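PDB 4ZCF: type III restriction-modification enzyme EcoP15I Mod subunit from Escherichia coli, which recognises the DNA sequence 5'-CAGCAG-3' and transfers a methyl group from S-adenosyl-L-methionine to N6 of its second adenine, and together with the Res subunit cleaves DNA. Local coordinates for residues V210-F215 with I245-N250. Numbering follows the deposited sequence.
Sequences VCDEIF and IVYTKN. With MN (manganese (II) ion), chain G.
The Tyr247 hydroxyl donates a hydrogen bond of 2.7 Å to Asp212 OD1, which lies beyond the hydroxyl end of the ring and roughly level with it. The carboxylate is turned 60° from the ring, and the hydroxyl meets OD1 from above the carboxylate plane; Lys208, one helical turn earlier, adds a weak hydrogen bond to the same hydroxyl. Cys211 CB sits over one face, 3.7 Å from the ring centroid, in a CH-pi contact offset toward the hydroxyl end. With SG anti to its own carbonyl carbon (chi1 -82°), the sulfur also stays over that face and reaches Ile245 CD1 at 3.4 Å. Phe215 CB touches Tyr247 CD2, and its ring receives Tyr247 CB over one face, the two ring planes 35° apart. Losing the phenol, as with an alanine here, would probably leave Asp212 without its hydroxyl partner and open a gap beside Cys211 and Phe215. Farther along, a water donates to both Phe215 O and Lys249 O. The axes of 210-215 and 245-248 run nearly parallel, 9.9 Å apart. Helix 204-215 packs by its C-terminal end on the methylase sheet, where strand 241-248 runs antiparallel between 193-199 and 220-227, while helix 171-188 packs against Val210 and Ile214.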
ATOM      1  N   VAL A 210      -8.288   0.450  -7.273  1.00 38.30           N
ATOM      2  CA  VAL A 210      -8.887  -0.309  -6.152  1.00 37.26           C
ATOM      3  C   VAL A 210      -7.856  -0.643  -5.072  1.00 40.42           C
ATOM      4  O   VAL A 210      -8.212  -0.732  -3.899  1.00 41.77           O
ATOM      5  CB  VAL A 210      -9.762  -1.513  -6.587  1.00 41.43           C
ATOM      6  CG1 VAL A 210      -8.938  -2.758  -6.838  1.00 40.98           C
ATOM      7  CG2 VAL A 210     -10.852  -1.800  -5.570  1.00 41.91           C
ATOM      8  N   CYS A 211      -6.570  -0.786  -5.457  1.00 35.10           N
ATOM      9  CA  CYS A 211      -5.473  -1.052  -4.521  1.00 33.98           C
ATOM     10  C   CYS A 211      -5.168   0.173  -3.718  1.00 36.11           C
ATOM     11  O   CYS A 211      -4.762   0.075  -2.555  1.00 36.29           O
ATOM     12  CB  CYS A 211      -4.238  -1.548  -5.254  1.00 34.65           C
ATOM     13  SG  CYS A 211      -4.276  -3.303  -5.644  1.00 38.74           S
ATOM     14  N   ASP A 212      -5.351   1.341  -4.349  1.00 32.20           N
ATOM     15  CA  ASP A 212      -5.240   2.647  -3.714  1.00 31.33           C
ATOM     16  C   ASP A 212      -6.290   2.717  -2.616  1.00 35.03           C
ATOM     17  O   ASP A 212      -5.942   2.997  -1.482  1.00 33.34           O
ATOM     18  CB  ASP A 212      -5.399   3.774  -4.744  1.00 32.66           C
ATOM     19  CG  ASP A 212      -4.186   4.010  -5.651  1.00 41.70           C
ATOM     20  OD1 ASP A 212      -3.086   3.518  -5.318  1.00 42.46           O
ATOM     21  OD2 ASP A 212      -4.332   4.736  -6.677  1.00 49.41           O
ATOM     22  N   GLU A 213      -7.529   2.297  -2.912  1.00 34.64           N
ATOM     23  CA  GLU A 213      -8.633   2.245  -1.950  1.00 36.43           C
ATOM     24  C   GLU A 213      -8.341   1.335  -0.762  1.00 42.74           C
ATOM     25  O   GLU A 213      -8.358   1.814   0.379  1.00 44.86           O
ATOM     26  CB  GLU A 213      -9.927   1.777  -2.662  1.00 38.34           C
ATOM     27  CG  GLU A 213     -11.068   2.775  -2.633  1.00 47.08           C
ATOM     28  CD  GLU A 213     -11.808   2.787  -1.319  1.00 75.29           C
ATOM     29  OE1 GLU A 213     -12.310   1.713  -0.910  1.00 66.70           O
ATOM     30  OE2 GLU A 213     -11.859   3.864  -0.680  1.00 76.71           O
ATOM     31  N   ILE A 214      -8.070   0.023  -1.030  1.00 37.33           N
ATOM     32  CA  ILE A 214      -7.804  -1.020  -0.029  1.00 35.83           C
ATOM     33  C   ILE A 214      -6.486  -0.813   0.740  1.00 38.97           C
ATOM     34  O   ILE A 214      -6.458  -1.069   1.945  1.00 38.49           O
ATOM     35  CB  ILE A 214      -7.968  -2.476  -0.661  1.00 38.61           C
ATOM     36  CG1 ILE A 214      -9.404  -2.734  -1.141  1.00 38.19           C
ATOM     37  CG2 ILE A 214      -7.469  -3.646   0.229  1.00 36.78           C
ATOM     38  CD1 ILE A 214      -9.472  -3.444  -2.448  1.00 43.81           C
ATOM     39  N   PHE A 215      -5.384  -0.386   0.064  1.00 35.26           N
ATOM     40  CA  PHE A 215      -4.094  -0.258   0.770  1.00 34.06           C
ATOM     41  C   PHE A 215      -3.618   1.133   1.081  1.00 41.60           C
ATOM     42  O   PHE A 215      -2.703   1.288   1.883  1.00 43.23           O
ATOM     43  CB  PHE A 215      -2.985  -0.969   0.001  1.00 34.83           C
ATOM     44  CG  PHE A 215      -3.171  -2.452  -0.176  1.00 35.08           C
ATOM     45  CD1 PHE A 215      -2.646  -3.347   0.749  1.00 36.30           C
ATOM     46  CD2 PHE A 215      -3.794  -2.958  -1.312  1.00 36.37           C
ATOM     47  CE1 PHE A 215      -2.802  -4.720   0.577  1.00 37.08           C
ATOM     48  CE2 PHE A 215      -3.929  -4.332  -1.498  1.00 38.88           C
ATOM     49  CZ  PHE A 215      -3.458  -5.205  -0.545  1.00 36.90           C
ATOM     50  N   ILE A 245       1.936  -5.135 -10.256  1.00 33.92           N
ATOM     51  CA  ILE A 245       1.708  -4.044  -9.308  1.00 34.40           C
ATOM     52  C   ILE A 245       2.158  -4.529  -7.911  1.00 35.40           C
ATOM     53  O   ILE A 245       1.951  -5.684  -7.576  1.00 34.84           O
ATOM     54  CB  ILE A 245       0.283  -3.412  -9.340  1.00 39.04           C
ATOM     55  CG1 ILE A 245      -0.709  -4.163  -8.488  1.00 41.36           C
ATOM     56  CG2 ILE A 245      -0.256  -3.169 -10.762  1.00 41.42           C
ATOM     57  CD1 ILE A 245      -1.858  -3.294  -8.094  1.00 61.50           C
ATOM     58  N   VAL A 246       2.855  -3.682  -7.146  1.00 30.88           N
ATOM     59  CA  VAL A 246       3.403  -4.051  -5.832  1.00 29.94           C
ATOM     60  C   VAL A 246       2.912  -3.052  -4.772  1.00 36.03           C
ATOM     61  O   VAL A 246       2.933  -1.845  -5.009  1.00 38.53           O
ATOM     62  CB  VAL A 246       4.963  -4.147  -5.883  1.00 31.69           C
ATOM     63  CG1 VAL A 246       5.541  -4.688  -4.589  1.00 31.15           C
ATOM     64  CG2 VAL A 246       5.438  -4.984  -7.062  1.00 30.94           C
ATOM     65  N   TYR A 247       2.411  -3.554  -3.645  1.00 30.88           N
ATOM     66  CA  TYR A 247       1.941  -2.730  -2.525  1.00 30.36           C
ATOM     67  C   TYR A 247       2.469  -3.345  -1.239  1.00 34.75           C
ATOM     68  O   TYR A 247       2.864  -4.500  -1.213  1.00 32.10           O
ATOM     69  CB  TYR A 247       0.390  -2.621  -2.476  1.00 31.07           C
ATOM     70  CG  TYR A 247      -0.228  -1.610  -3.427  1.00 31.09           C
ATOM     71  CD1 TYR A 247      -0.286  -1.854  -4.798  1.00 32.23           C
ATOM     72  CD2 TYR A 247      -0.772  -0.418  -2.956  1.00 31.22           C
ATOM     73  CE1 TYR A 247      -0.818  -0.918  -5.678  1.00 29.64           C
ATOM     74  CE2 TYR A 247      -1.305   0.529  -3.832  1.00 31.55           C
ATOM     75  CZ  TYR A 247      -1.345   0.262  -5.190  1.00 32.13           C
ATOM     76  OH  TYR A 247      -1.923   1.146  -6.065  1.00 33.17           O
ATOM     77  N   THR A 248       2.506  -2.551  -0.188  1.00 34.80           N
ATOM     78  CA  THR A 248       2.959  -2.942   1.138  1.00 34.89           C
ATOM     79  C   THR A 248       1.797  -2.758   2.112  1.00 39.56           C
ATOM     80  O   THR A 248       0.839  -2.059   1.772  1.00 38.99           O
ATOM     81  CB  THR A 248       4.247  -2.177   1.501  1.00 37.49           C
ATOM     82  OG1 THR A 248       4.740  -2.623   2.760  1.00 35.05           O
ATOM     83  CG2 THR A 248       4.075  -0.681   1.498  1.00 33.69           C
ATOM     84  N   LYS A 249       1.835  -3.432   3.284  1.00 36.60           N
ATOM     85  CA  LYS A 249       0.778  -3.250   4.282  1.00 35.69           C
ATOM     86  C   LYS A 249       1.005  -1.905   4.976  1.00 37.82           C
ATOM     87  O   LYS A 249       0.090  -1.094   5.083  1.00 36.29           O
ATOM     88  CB  LYS A 249       0.763  -4.392   5.300  1.00 37.62           C
ATOM     89  CG  LYS A 249      -0.651  -4.814   5.645  1.00 40.58           C
ATOM     90  CD  LYS A 249      -1.211  -4.138   6.882  1.00 38.99           C
ATOM     91  CE  LYS A 249      -2.464  -4.832   7.365  1.00 41.16           C
ATOM     92  NZ  LYS A 249      -2.190  -6.209   7.901  1.00 40.93           N
ATOM     93  N   ASN A 250       2.257  -1.656   5.365  1.00 35.31           N
ATOM     94  CA  ASN A 250       2.689  -0.418   5.988  1.00 36.10           C
ATOM     95  C   ASN A 250       4.030  -0.009   5.408  1.00 41.06           C
ATOM     96  O   ASN A 250       5.050  -0.616   5.759  1.00 39.61           O
ATOM     97  CB  ASN A 250       2.810  -0.589   7.510  1.00 36.80           C
ATOM     98  CG  ASN A 250       2.980   0.687   8.274  1.00 52.65           C
ATOM     99  OD1 ASN A 250       3.227   1.761   7.721  1.00 42.90           O
ATOM    100  ND2 ASN A 250       2.873   0.585   9.582  1.00 52.68           N
TER
HETATM  101 MN    MN G 702     -13.305   5.504   0.216  1.00 75.95          MN
HETATM  102  O   HOH W   1      -2.079  -0.918   3.786  1.00 37.41           O